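Local structure of peptidoglycan glycosyltransferase (Atopobium parvulum, 4OVD) at residues 294-299 / 423-428; 300-305 / 462-467; 308-313 / 366-371; 315-320 / 356-361; 338-343 / 348-353. The protein is a penicillin-binding protein that combines a dimerisation domain with a penicillin-binding transpeptidase domain, the one in which all the contacts described here lie. One frame throughout, in Å; residues are numbered along the deposited sequence.

How the interactions relate
All five contacts lie in the transpeptidase domain. Interactions 1 and 2 share helix 298-307 and have centres about 9 Å apart; Val299 O packs 3.2 Å from Glu464 OE1, with no hydrogen bond. Interaction 3 follows where that helix ends, through Leu310 N to Gly305 O at 3.0 Å. Interactions 4 and 5, centres about 8 Å apart, meet in the two-stranded sheet 316-319/340-343, with Ile319 N and Met340 O 2.7 Å apart. The SxxK sequence of interaction 1 and the SxN sequence of interaction 5 join through Lys298 NZ, 2.8 Å from Ser351 OG. The side chains of Val296 and Arg350 are about 8 Å and 9 Å from a bound calcium ion.

Interaction 1 (294-299 / 423-428); sequences GSVFKV and RAYTAV
Val296 is the first residue of 294-299 to reach helix 418-429, and its link to the helix is a backbone acceptor. Tyr425 OH donates to Val296 O over 2.6 Å. The donor lies in the carbonyl plane on a lone pair, with a C=O...donor angle of 125°, and the acceptor in turn lies in the plane of the phenol ring, at its edge. Beside this bond, Val296 CG2 packs against the hydroxyl at 3.4 Å from Tyr425 OH. Lys298 turns its CB away from Tyr425. With Ser295 it frames the Ser-Val-Phe-Lys sequence, the SxxK motif of penicillin-binding transpeptidase domains, and its NZ is hydrogen-bonded to Ser351 OG and Asn353 OD1. Val299 faces the helix again and crosses the tyrosine at about a right angle. With CG1 anti to the backbone N (chi1 164°), that methyl lies over one ring face, 4.2 Å from the centroid of Tyr425 and 15° off its normal, a CH-pi contact. The other branch keeps to the hydroxyl end, CG2 to Tyr425 OH being 3.3 Å. Val299 CG1 also meets Val428 CG2 at 4.1 Å. Met468 and Lys490 pack on the same tyrosine. The buried hydroxyl is thus satisfied by a backbone carbonyl of the 3-10 turn 295-297, while Val299 packs over one face of the ring.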
# COMPACT_ATOMS: atom_id res chain seq x y z
N GLY A 294 -4.16 2.95 -12.26
CA GLY A 294 -5.51 2.70 -12.69
C GLY A 294 -6.57 3.31 -11.77
O GLY A 294 -6.30 4.23 -10.97
N SER A 295 -7.75 2.71 -11.80
CA SER A 295 -8.93 3.28 -11.17
C SER A 295 -8.93 3.50 -9.69
O SER A 295 -9.65 4.36 -9.19
CB SER A 295 -10.19 2.60 -11.76
OG SER A 295 -10.02 1.23 -11.73
N VAL A 296 -8.05 2.81 -8.96
CA VAL A 296 -7.97 3.05 -7.53
C VAL A 296 -7.47 4.53 -7.30
O VAL A 296 -7.67 5.17 -6.23
CB VAL A 296 -7.09 1.88 -6.99
CG1 VAL A 296 -5.61 2.16 -7.10
CG2 VAL A 296 -7.47 1.45 -5.63
N PHE A 297 -6.89 5.14 -8.32
CA PHE A 297 -6.39 6.48 -8.20
C PHE A 297 -7.56 7.53 -8.20
O PHE A 297 -7.35 8.70 -7.84
CB PHE A 297 -5.52 6.78 -9.40
CG PHE A 297 -4.52 7.88 -9.18
CD1 PHE A 297 -3.41 7.64 -8.40
CD2 PHE A 297 -4.72 9.17 -9.71
CE1 PHE A 297 -2.48 8.65 -8.18
CE2 PHE A 297 -3.84 10.16 -9.45
CZ PHE A 297 -2.68 9.89 -8.73
N LYS A 298 -8.77 7.14 -8.62
CA LYS A 298 -9.85 8.11 -8.77
C LYS A 298 -10.25 8.78 -7.46
O LYS A 298 -10.86 9.81 -7.48
CB LYS A 298 -11.04 7.48 -9.42
CG LYS A 298 -10.72 6.98 -10.80
CD LYS A 298 -11.92 6.34 -11.43
CE LYS A 298 -11.52 5.66 -12.72
NZ LYS A 298 -12.65 5.03 -13.38
N VAL A 299 -9.91 8.19 -6.33
CA VAL A 299 -10.18 8.78 -5.02
C VAL A 299 -9.30 10.04 -4.82
O VAL A 299 -9.71 11.01 -4.18
CB VAL A 299 -9.89 7.71 -3.98
CG1 VAL A 299 -9.76 8.33 -2.60
CG2 VAL A 299 -11.01 6.66 -4.04
N ARG A 423 -0.88 5.22 1.03
CA ARG A 423 -0.59 6.36 1.85
C ARG A 423 -1.60 7.48 1.55
O ARG A 423 -2.10 8.15 2.45
CB ARG A 423 0.83 6.83 1.64
CG ARG A 423 1.18 8.01 2.51
CD ARG A 423 2.55 8.57 2.23
NE ARG A 423 2.78 9.68 3.16
CZ ARG A 423 3.56 10.72 2.90
NH1 ARG A 423 4.15 10.87 1.71
NH2 ARG A 423 3.71 11.65 3.82
N ALA A 424 -1.90 7.71 0.29
CA ALA A 424 -2.86 8.75 -0.05
C ALA A 424 -4.22 8.47 0.58
O ALA A 424 -4.81 9.39 1.16
CB ALA A 424 -3.00 8.87 -1.56
N TYR A 425 -4.68 7.20 0.53
CA TYR A 425 -5.97 6.86 1.10
C TYR A 425 -6.03 7.16 2.60
O TYR A 425 -7.11 7.50 3.12
CB TYR A 425 -6.28 5.38 0.85
CG TYR A 425 -6.91 5.11 -0.50
CD1 TYR A 425 -6.39 5.57 -1.67
CD2 TYR A 425 -8.07 4.38 -0.58
CE1 TYR A 425 -6.96 5.24 -2.94
CE2 TYR A 425 -8.68 4.09 -1.78
CZ TYR A 425 -8.13 4.50 -2.97
OH TYR A 425 -8.83 4.23 -4.14
N THR A 426 -4.89 7.09 3.29
CA THR A 426 -4.91 7.39 4.71
C THR A 426 -5.48 8.80 4.95
O THR A 426 -6.18 8.94 5.91
CB THR A 426 -3.59 7.19 5.49
OG1 THR A 426 -2.58 8.13 5.08
CG2 THR A 426 -3.11 5.79 5.35
N ALA A 427 -5.21 9.79 4.10
CA ALA A 427 -5.75 11.10 4.28
C ALA A 427 -7.28 11.08 4.28
O ALA A 427 -7.92 11.77 5.08
CB ALA A 427 -5.23 12.07 3.24
N VAL A 428 -7.86 10.27 3.41
CA VAL A 428 -9.33 10.18 3.38
C VAL A 428 -9.82 9.49 4.65
O VAL A 428 -10.87 9.83 5.24
CB VAL A 428 -9.81 9.48 2.11
CG1 VAL A 428 -11.29 9.16 2.17
CG2 VAL A 428 -9.52 10.34 0.91

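Interaction 2 (300-305 / 462-467); sequences ITTSIG and SAELDM
Glu464 reaches from helix 458-474 to Thr302 OG1 and lies against Ser303, using a folded side chain. Its CG lies anti to its own carbonyl carbon, and the bend at chi2 (-71°) turns the carboxylate from Ser303 toward Thr302 OG1. Thr302 holds OG1 in the crowded position between its backbone N and carbonyl carbon (chi1 48°). Thr302 OG1 lies 2.7 Å from Glu464 OE1 and is also within hydrogen-bonding distance of Lys298 O. The two short helix segments run roughly antiparallel, at 142° with axes 10.0 Å apart, and Glu464 spans the interval. Helix 298-307, which follows directly on the 3-10 turn of the SxxK motif and takes in its lysine, is a buried helix of the transpeptidase domain, with helices 344-350, 353-364 and 418-429 also packed on it. The second carboxylate oxygen comes close to the backbone: Glu464 OE2 is 3.0 Å from Ser303 N, at an angle too poor for a hydrogen bond, and 3.1 Å from the acceptor Thr302 O. Such crowding of oxygens in a buried place might make ionisation of this glutamate harder. Ser303 OG gives its hydrogen bond back to Val299 O and meets the glutamate through carbon, with OG 3.1 Å from Glu464 CG. Met467, a selenomethionine bent at chi3, lays its terminal methyl against the threonine, CE to Thr302 CB 4.2 Å.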
# COMPACT_ATOMS: atom_id res chain seq x y z
N ILE A 300 -8.10 10.01 -5.41
CA ILE A 300 -7.19 11.16 -5.38
C ILE A 300 -7.74 12.27 -6.25
O ILE A 300 -7.85 13.40 -5.86
CB ILE A 300 -5.77 10.68 -5.79
CG1 ILE A 300 -5.28 9.78 -4.66
CG2 ILE A 300 -4.81 11.81 -5.89
CD1 ILE A 300 -4.21 8.83 -5.00
N THR A 301 -8.11 11.94 -7.48
CA THR A 301 -8.67 12.91 -8.38
C THR A 301 -9.90 13.58 -7.80
O THR A 301 -10.08 14.81 -7.91
CB THR A 301 -9.04 12.23 -9.67
OG1 THR A 301 -7.84 11.59 -10.17
CG2 THR A 301 -9.71 13.25 -10.64
N THR A 302 -10.81 12.79 -7.21
CA THR A 302 -12.03 13.44 -6.68
C THR A 302 -11.72 14.23 -5.44
O THR A 302 -12.34 15.28 -5.21
CB THR A 302 -13.15 12.41 -6.44
OG1 THR A 302 -12.58 11.32 -5.71
CG2 THR A 302 -13.58 11.76 -7.72
N SER A 303 -10.83 13.72 -4.60
CA SER A 303 -10.42 14.50 -3.44
C SER A 303 -9.87 15.89 -3.80
O SER A 303 -10.19 16.90 -3.16
CB SER A 303 -9.35 13.77 -2.67
OG SER A 303 -9.96 12.63 -2.15
N ILE A 304 -9.03 15.96 -4.81
CA ILE A 304 -8.47 17.21 -5.25
C ILE A 304 -9.52 18.23 -5.69
O ILE A 304 -9.43 19.39 -5.31
CB ILE A 304 -7.45 16.96 -6.37
CG1 ILE A 304 -6.24 16.23 -5.82
CG2 ILE A 304 -6.97 18.27 -6.97
CD1 ILE A 304 -5.35 15.69 -6.96
N GLY A 305 -10.51 17.79 -6.48
CA GLY A 305 -11.56 18.62 -6.94
C GLY A 305 -12.42 19.13 -5.80
O GLY A 305 -12.70 20.33 -5.65
N SER A 462 -14.53 13.42 4.58
CA SER A 462 -15.84 12.89 4.80
C SER A 462 -16.66 12.73 3.52
O SER A 462 -17.38 11.77 3.40
CB SER A 462 -16.64 13.84 5.74
OG SER A 462 -16.01 13.85 6.98
N ALA A 463 -16.60 13.67 2.59
CA ALA A 463 -17.35 13.55 1.35
C ALA A 463 -16.74 12.36 0.54
O ALA A 463 -17.47 11.58 -0.00
CB ALA A 463 -17.25 14.84 0.55
N GLU A 464 -15.41 12.20 0.55
CA GLU A 464 -14.80 11.08 -0.14
C GLU A 464 -15.19 9.72 0.49
O GLU A 464 -15.47 8.74 -0.24
CB GLU A 464 -13.32 11.22 -0.19
CG GLU A 464 -12.83 12.37 -1.03
CD GLU A 464 -13.01 12.17 -2.53
OE1 GLU A 464 -12.72 11.07 -3.07
OE2 GLU A 464 -13.45 13.15 -3.18
N LEU A 465 -15.17 9.63 1.82
CA LEU A 465 -15.57 8.40 2.46
C LEU A 465 -17.02 8.05 2.10
O LEU A 465 -17.35 6.86 1.88
CB LEU A 465 -15.47 8.48 3.98
CG LEU A 465 -14.10 8.39 4.64
CD1 LEU A 465 -14.21 8.66 6.16
CD2 LEU A 465 -13.44 7.03 4.35
N ASP A 466 -17.88 9.08 2.10
CA ASP A 466 -19.27 8.88 1.71
C ASP A 466 -19.35 8.26 0.31
O ASP A 466 -20.10 7.32 0.09
CB ASP A 466 -20.09 10.16 1.77
CG ASP A 466 -21.59 9.88 1.67
OD1 ASP A 466 -22.13 9.29 2.62
OD2 ASP A 466 -22.21 10.24 0.64
N MSE A 467 -18.58 8.76 -0.62
CA MSE A 467 -18.61 8.21 -1.95
C MSE A 467 -18.00 6.83 -1.99
O MSE A 467 -18.51 5.98 -2.67
CB MSE A 467 -17.98 9.06 -3.04
CG MSE A 467 -18.68 10.38 -3.12
SE MSE A 467 -17.99 11.52 -4.55
CE MSE A 467 -16.31 12.15 -3.72

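Interaction 3 (308-313 / 366-371); sequences NNLFGP and DKRFAE
At the Schellman motif that closes helix 298-307, Asn308 and Leu310 pack against Arg368 in helix 366-375. The turn is identified by the positive phi of Asn309 (64°) and by the bond from Leu310 N back to Gly305 O, and it leaves the residues before and after Asn309 facing the arginine. Leu310 and Arg368 come from opposite directions. The isobutyl end lies over one face of the guanidinium, with Leu310 CD2 3.4 Å above its plane and displaced toward the rim. Its other branch touches the same group, Leu310 CD1 to Arg368 CZ being 3.7 Å. A bend at chi3 (-63°) carries the guanidinium back to the end of the preceding helix, where NE bonds to Ile364 O and NH2 makes a weak bond to Leu363 O; these bonds probably help to fix the rotation of the group. Asn308 crosses obliquely nearer the backbone of Arg368, with OD1 3.7 Å from Arg368 CD and its amide plane turned 49° from the guanidinium. Asn308 ND2 bonds to Ile304 O and gives a second bond to a water at 2.8 Å. That water donates to Arg368 O at 2.7 Å, bridging helix end and helix. The contact sits at the protein surface. The Schellman turn is a common way for a helix to end; here it presents Asn308 and Leu310 to the arginine of helix 366-375.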
# COMPACT_ATOMS: atom_id res chain seq x y z
N ASN A 308 -10.68 21.44 -3.59
CA ASN A 308 -10.55 22.79 -4.19
C ASN A 308 -11.93 23.46 -4.40
O ASN A 308 -12.02 24.51 -5.00
CB ASN A 308 -9.81 22.69 -5.50
CG ASN A 308 -8.30 22.73 -5.31
OD1 ASN A 308 -7.75 23.78 -5.19
ND2 ASN A 308 -7.64 21.62 -5.35
N ASN A 309 -13.00 22.79 -3.97
CA ASN A 309 -14.37 23.34 -4.03
C ASN A 309 -14.83 23.56 -5.48
O ASN A 309 -15.50 24.54 -5.82
CB ASN A 309 -14.50 24.63 -3.22
CG ASN A 309 -14.19 24.46 -1.70
OD1 ASN A 309 -13.53 25.29 -1.12
ND2 ASN A 309 -14.61 23.39 -1.10
N LEU A 310 -14.52 22.59 -6.31
CA LEU A 310 -14.86 22.67 -7.68
C LEU A 310 -16.06 21.83 -8.01
O LEU A 310 -16.62 21.96 -9.10
CB LEU A 310 -13.68 22.22 -8.53
CG LEU A 310 -12.42 23.06 -8.32
CD1 LEU A 310 -11.31 22.46 -9.15
CD2 LEU A 310 -12.55 24.52 -8.65
N PHE A 311 -16.44 20.95 -7.10
CA PHE A 311 -17.64 20.16 -7.22
C PHE A 311 -17.81 19.43 -5.94
O PHE A 311 -16.89 19.42 -5.09
CB PHE A 311 -17.55 19.12 -8.38
CG PHE A 311 -16.25 18.35 -8.45
CD1 PHE A 311 -15.99 17.30 -7.61
CD2 PHE A 311 -15.29 18.69 -9.42
CE1 PHE A 311 -14.80 16.57 -7.72
CE2 PHE A 311 -14.10 18.00 -9.50
CZ PHE A 311 -13.86 16.94 -8.65
N GLY A 312 -18.95 18.77 -5.78
CA GLY A 312 -19.16 17.90 -4.57
C GLY A 312 -19.75 16.57 -5.07
O GLY A 312 -20.00 16.43 -6.26
N PRO A 313 -20.02 15.59 -4.17
CA PRO A 313 -20.54 14.28 -4.53
C PRO A 313 -21.78 14.29 -5.41
O PRO A 313 -21.93 13.49 -6.33
CB PRO A 313 -20.86 13.69 -3.19
CG PRO A 313 -19.82 14.26 -2.29
CD PRO A 313 -19.66 15.66 -2.74
N ASP A 366 -4.92 21.28 -15.08
CA ASP A 366 -3.67 20.57 -14.83
C ASP A 366 -2.91 21.11 -13.65
O ASP A 366 -2.35 20.36 -12.89
CB ASP A 366 -2.79 20.66 -16.09
CG ASP A 366 -3.31 19.75 -17.19
OD1 ASP A 366 -4.24 18.92 -16.91
OD2 ASP A 366 -2.76 19.83 -18.30
N LYS A 367 -2.88 22.41 -13.53
CA LYS A 367 -2.16 23.05 -12.43
C LYS A 367 -2.64 22.60 -11.06
O LYS A 367 -1.81 22.22 -10.23
CB LYS A 367 -2.25 24.57 -12.54
CG LYS A 367 -1.58 25.29 -11.37
CD LYS A 367 -1.36 26.76 -11.69
CE LYS A 367 -0.93 27.48 -10.44
NZ LYS A 367 -0.60 28.86 -10.79
N ARG A 368 -3.95 22.72 -10.79
CA ARG A 368 -4.47 22.29 -9.48
C ARG A 368 -4.36 20.80 -9.36
O ARG A 368 -4.16 20.29 -8.25
CB ARG A 368 -5.92 22.77 -9.21
CG ARG A 368 -6.00 24.26 -8.94
CD ARG A 368 -7.41 24.79 -8.71
NE ARG A 368 -8.25 24.61 -9.89
CZ ARG A 368 -9.26 25.42 -10.19
NH1 ARG A 368 -9.48 26.47 -9.41
NH2 ARG A 368 -10.01 25.19 -11.29
N PHE A 369 -4.45 20.09 -10.49
CA PHE A 369 -4.32 18.64 -10.43
C PHE A 369 -2.91 18.28 -10.02
O PHE A 369 -2.72 17.51 -9.08
CB PHE A 369 -4.61 17.99 -11.79
CG PHE A 369 -4.54 16.48 -11.78
CD1 PHE A 369 -5.56 15.71 -11.19
CD2 PHE A 369 -3.51 15.84 -12.36
CE1 PHE A 369 -5.51 14.37 -11.23
CE2 PHE A 369 -3.47 14.45 -12.42
CZ PHE A 369 -4.48 13.72 -11.88
N ALA A 370 -1.93 18.79 -10.75
CA ALA A 370 -0.54 18.49 -10.42
C ALA A 370 -0.19 18.95 -9.00
O ALA A 370 0.61 18.31 -8.30
CB ALA A 370 0.38 19.09 -11.44
N GLU A 371 -0.76 20.05 -8.53
CA GLU A 371 -0.46 20.46 -7.15
C GLU A 371 -1.03 19.48 -6.17
O GLU A 371 -0.38 19.15 -5.18
CB GLU A 371 -0.95 21.87 -6.83
CG GLU A 371 -0.06 22.92 -7.49
CD GLU A 371 -0.66 24.31 -7.44
OE1 GLU A 371 -1.86 24.45 -7.10
OE2 GLU A 371 0.07 25.24 -7.81
O HOH W 1 -4.87 21.26 -5.85

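Interaction 4 (315-320 / 356-361); sequences STFNIP and MAFLET
The Phe358 ring has Ile319 CD1 over one face, while Phe317 meets it obliquely. The methyl Ile319 CD1 is 4.1 Å from the Phe358 centroid and 26° off the ring normal, a CH-pi contact. The setting is a two-stranded antiparallel sheet, 316-319 with 340-343, lying against helix 353-364 of the transpeptidase domain. Strand and helix axes approach to 9.9 Å here, a gap filled by side chains from both. The two phenylalanine rings are inclined at 52° with centroids 5.4 Å apart, a geometry that is neither a stack nor edge-to-face. Their closest atoms are Phe317 CD1 and Phe358 CE1 at 3.5 Å, and the side chains as a whole cross at about a right angle. Phe358 CG stands anti to the backbone N (chi1 170°), which sends the ring out from the helix toward the strand and lets one aromatic group meet both Phe317 and Ile319. Neither strand residue makes a hydrogen bond across to 356-361; across the two segments the contact is apolar, CH-pi and aromatic. Met347 of helix 344-350 touches Phe317, Ile319 and Leu359, adding a third element to the apolar cluster. One residue on from Phe358, Leu359 CD2 rests 4.0 Å from Phe317 CE2.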
# COMPACT_ATOMS: atom_id res chain seq x y z
N SER A 315 -22.71 16.77 -7.44
CA SER A 315 -22.55 17.55 -8.67
C SER A 315 -22.74 16.66 -9.87
O SER A 315 -22.02 15.67 -10.02
CB SER A 315 -21.19 18.26 -8.74
OG SER A 315 -21.03 19.02 -7.57
N THR A 316 -23.65 17.08 -10.75
CA THR A 316 -24.04 16.30 -11.89
C THR A 316 -23.70 16.86 -13.23
O THR A 316 -24.02 17.99 -13.50
CB THR A 316 -25.54 16.00 -11.77
OG1 THR A 316 -25.74 15.34 -10.52
CG2 THR A 316 -26.08 15.12 -12.90
N PHE A 317 -23.05 16.02 -14.07
CA PHE A 317 -22.55 16.40 -15.41
C PHE A 317 -22.98 15.44 -16.48
O PHE A 317 -23.26 14.25 -16.23
CB PHE A 317 -21.04 16.45 -15.40
CG PHE A 317 -20.49 17.36 -14.34
CD1 PHE A 317 -20.30 18.70 -14.59
CD2 PHE A 317 -20.18 16.86 -13.10
CE1 PHE A 317 -19.82 19.53 -13.61
CE2 PHE A 317 -19.74 17.70 -12.09
CZ PHE A 317 -19.53 19.03 -12.37
N ASN A 318 -23.13 15.98 -17.68
CA ASN A 318 -23.54 15.17 -18.82
C ASN A 318 -22.26 14.51 -19.38
O ASN A 318 -21.40 15.15 -19.97
CB ASN A 318 -24.28 16.02 -19.86
CG ASN A 318 -24.99 15.16 -20.89
OD1 ASN A 318 -25.92 14.41 -20.59
ND2 ASN A 318 -24.56 15.28 -22.12
N ILE A 319 -22.10 13.22 -19.13
CA ILE A 319 -20.85 12.55 -19.52
C ILE A 319 -21.00 11.79 -20.85
O ILE A 319 -21.83 10.86 -20.94
CB ILE A 319 -20.39 11.66 -18.35
CG1 ILE A 319 -20.16 12.49 -17.03
CG2 ILE A 319 -19.10 10.91 -18.67
CD1 ILE A 319 -19.11 13.55 -17.12
N PRO A 320 -20.20 12.16 -21.89
CA PRO A 320 -20.31 11.44 -23.15
C PRO A 320 -19.84 10.01 -23.08
O PRO A 320 -19.27 9.58 -22.07
CB PRO A 320 -19.45 12.26 -24.14
CG PRO A 320 -18.46 12.95 -23.27
CD PRO A 320 -19.11 13.16 -21.93
N MSE A 356 -13.96 10.92 -15.03
CA MSE A 356 -12.74 11.42 -14.39
C MSE A 356 -11.95 12.35 -15.28
O MSE A 356 -11.51 13.47 -14.89
CB MSE A 356 -11.87 10.25 -14.00
CG MSE A 356 -12.30 9.43 -12.82
SE MSE A 356 -12.62 10.44 -11.19
CE MSE A 356 -14.50 10.45 -11.12
N ALA A 357 -11.83 11.97 -16.53
CA ALA A 357 -11.04 12.83 -17.46
C ALA A 357 -11.80 14.12 -17.68
O ALA A 357 -11.20 15.16 -17.92
CB ALA A 357 -10.85 12.14 -18.78
N PHE A 358 -13.11 14.05 -17.73
CA PHE A 358 -13.91 15.24 -17.88
C PHE A 358 -13.68 16.16 -16.69
O PHE A 358 -13.42 17.39 -16.83
CB PHE A 358 -15.38 14.87 -17.98
CG PHE A 358 -16.29 16.04 -17.90
CD1 PHE A 358 -16.74 16.49 -16.67
CD2 PHE A 358 -16.76 16.66 -19.06
CE1 PHE A 358 -17.58 17.59 -16.57
CE2 PHE A 358 -17.62 17.75 -18.95
CZ PHE A 358 -18.00 18.23 -17.70
N LEU A 359 -13.70 15.57 -15.50
CA LEU A 359 -13.54 16.40 -14.29
C LEU A 359 -12.22 17.10 -14.30
O LEU A 359 -12.13 18.30 -14.08
CB LEU A 359 -13.70 15.57 -13.03
CG LEU A 359 -15.09 15.02 -12.71
CD1 LEU A 359 -14.97 14.22 -11.44
CD2 LEU A 359 -16.08 16.17 -12.54
N GLU A 360 -11.17 16.36 -14.60
CA GLU A 360 -9.83 16.97 -14.59
C GLU A 360 -9.68 17.97 -15.67
O GLU A 360 -9.02 18.97 -15.47
CB GLU A 360 -8.73 15.92 -14.73
CG GLU A 360 -7.29 16.38 -14.43
CD GLU A 360 -6.68 17.25 -15.50
OE1 GLU A 360 -7.05 17.10 -16.67
OE2 GLU A 360 -5.75 18.03 -15.14
N THR A 361 -10.20 17.68 -16.86
CA THR A 361 -9.93 18.61 -17.95
C THR A 361 -10.82 19.85 -17.93
O THR A 361 -10.37 20.89 -18.25
CB THR A 361 -10.02 17.96 -19.35
OG1 THR A 361 -11.32 17.42 -19.51
CG2 THR A 361 -8.98 16.83 -19.54

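Interaction 5 (338-343 / 348-353); sequences SAMDMS and LRRSSN
Arg350 leaves the last turn of helix 344-350 toward two selenomethionines of strand 340-343. From CB its CG takes the place between backbone N and carbonyl carbon (chi1 77°), pointing the chain at the strand. CD passes the terminal methyl of Met342, with Arg350 CD to Met342 CE 4.1 Å. NE makes a salt bridge with Glu346 OE2 and has Met340 SE at 4.0 Å. Met340 SE sits over one face of the guanidinium, offset toward the rim and 3.6 Å from Arg350 CZ. At the tip, Arg350 NH2 is 3.3 Å from Met340 CE. Met340, extended beyond CG, comes from the opposite direction. Nearer the next helix, Met342 SE touches Ser352 OG at 3.9 Å, a hydroxyl whose stronger partners are Asp332 OD2 and Gly355 N, the latter as an N-cap. Between the helices, Ser351 with positive phi is the C-prime residue of a Schellman motif, in which Ser352 N bonds back to Met347 O, and its OG bonds to Lys490 NZ. Ser351-Ser352-Asn353 fits the SxN motif characteristic of penicillin-binding transpeptidase domains.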
# COMPACT_ATOMS: atom_id res chain seq x y z
N SER A 338 -25.10 6.58 -25.27
CA SER A 338 -25.37 7.98 -25.23
C SER A 338 -24.81 8.46 -23.91
O SER A 338 -24.44 7.66 -23.00
CB SER A 338 -26.90 8.21 -25.27
OG SER A 338 -27.54 7.42 -24.24
N ALA A 339 -24.70 9.78 -23.88
CA ALA A 339 -24.23 10.50 -22.73
C ALA A 339 -25.17 10.20 -21.54
O ALA A 339 -26.34 9.95 -21.71
CB ALA A 339 -24.26 11.99 -23.04
N MSE A 340 -24.64 10.20 -20.34
CA MSE A 340 -25.45 9.95 -19.20
C MSE A 340 -25.13 11.07 -18.25
O MSE A 340 -23.99 11.53 -18.15
CB MSE A 340 -25.06 8.56 -18.65
CG MSE A 340 -25.70 8.20 -17.31
SE MSE A 340 -24.99 6.50 -16.57
CE MSE A 340 -25.76 6.75 -14.75
N ASP A 341 -26.16 11.51 -17.55
CA ASP A 341 -26.00 12.51 -16.50
C ASP A 341 -25.51 11.73 -15.31
O ASP A 341 -26.18 10.79 -14.88
CB ASP A 341 -27.38 13.11 -16.26
CG ASP A 341 -27.80 13.98 -17.41
OD1 ASP A 341 -26.93 14.81 -17.81
OD2 ASP A 341 -28.92 13.82 -17.93
N MSE A 342 -24.34 12.05 -14.80
CA MSE A 342 -23.79 11.30 -13.67
C MSE A 342 -23.28 12.24 -12.65
O MSE A 342 -22.70 13.27 -12.99
CB MSE A 342 -22.50 10.51 -14.10
CG MSE A 342 -22.60 9.54 -15.22
SE MSE A 342 -20.79 8.78 -15.38
CE MSE A 342 -21.08 7.83 -17.09
N SER A 343 -23.62 12.01 -11.38
CA SER A 343 -23.06 12.80 -10.28
C SER A 343 -21.59 12.31 -10.13
O SER A 343 -21.24 11.24 -10.66
CB SER A 343 -23.82 12.56 -9.02
OG SER A 343 -23.70 11.18 -8.64
N LEU A 348 -17.70 7.61 -9.57
CA LEU A 348 -16.95 6.75 -8.72
C LEU A 348 -17.59 5.37 -8.50
O LEU A 348 -16.93 4.39 -8.50
CB LEU A 348 -16.68 7.44 -7.41
CG LEU A 348 -15.35 7.12 -6.77
CD1 LEU A 348 -14.22 7.71 -7.55
CD2 LEU A 348 -15.27 7.50 -5.32
N ARG A 349 -18.90 5.33 -8.33
CA ARG A 349 -19.63 4.11 -8.12
C ARG A 349 -19.36 3.12 -9.25
O ARG A 349 -18.95 2.03 -9.03
CB ARG A 349 -21.09 4.41 -8.02
CG ARG A 349 -21.94 3.23 -7.67
CD ARG A 349 -23.41 3.51 -7.88
NE ARG A 349 -23.76 3.61 -9.27
CZ ARG A 349 -23.94 2.58 -10.07
NH1 ARG A 349 -23.82 1.34 -9.62
NH2 ARG A 349 -24.23 2.79 -11.31
N ARG A 350 -19.58 3.57 -10.47
CA ARG A 350 -19.31 2.79 -11.65
C ARG A 350 -17.89 2.85 -12.23
O ARG A 350 -17.57 2.18 -13.17
CB ARG A 350 -20.32 3.17 -12.71
CG ARG A 350 -20.06 4.46 -13.39
CD ARG A 350 -20.93 4.62 -14.62
NE ARG A 350 -22.34 4.45 -14.34
CZ ARG A 350 -23.18 3.79 -15.10
NH1 ARG A 350 -22.76 3.21 -16.20
NH2 ARG A 350 -24.44 3.70 -14.76
N SER A 351 -17.04 3.66 -11.65
CA SER A 351 -15.70 3.83 -12.11
C SER A 351 -15.63 4.28 -13.54
O SER A 351 -15.10 3.62 -14.38
CB SER A 351 -14.88 2.58 -11.90
OG SER A 351 -13.55 2.95 -11.78
N SER A 352 -16.20 5.43 -13.81
CA SER A 352 -16.13 5.99 -15.19
C SER A 352 -14.82 6.74 -15.48
O SER A 352 -14.53 7.81 -14.89
CB SER A 352 -17.26 7.00 -15.32
OG SER A 352 -17.22 7.79 -16.51
N ASN A 353 -14.03 6.21 -16.39
CA ASN A 353 -12.85 6.90 -16.82
C ASN A 353 -13.17 8.17 -17.52
O ASN A 353 -12.44 9.15 -17.36
CB ASN A 353 -12.00 6.05 -17.80
CG ASN A 353 -11.41 4.85 -17.12
OD1 ASN A 353 -11.09 4.87 -15.94
ND2 ASN A 353 -11.18 3.85 -17.88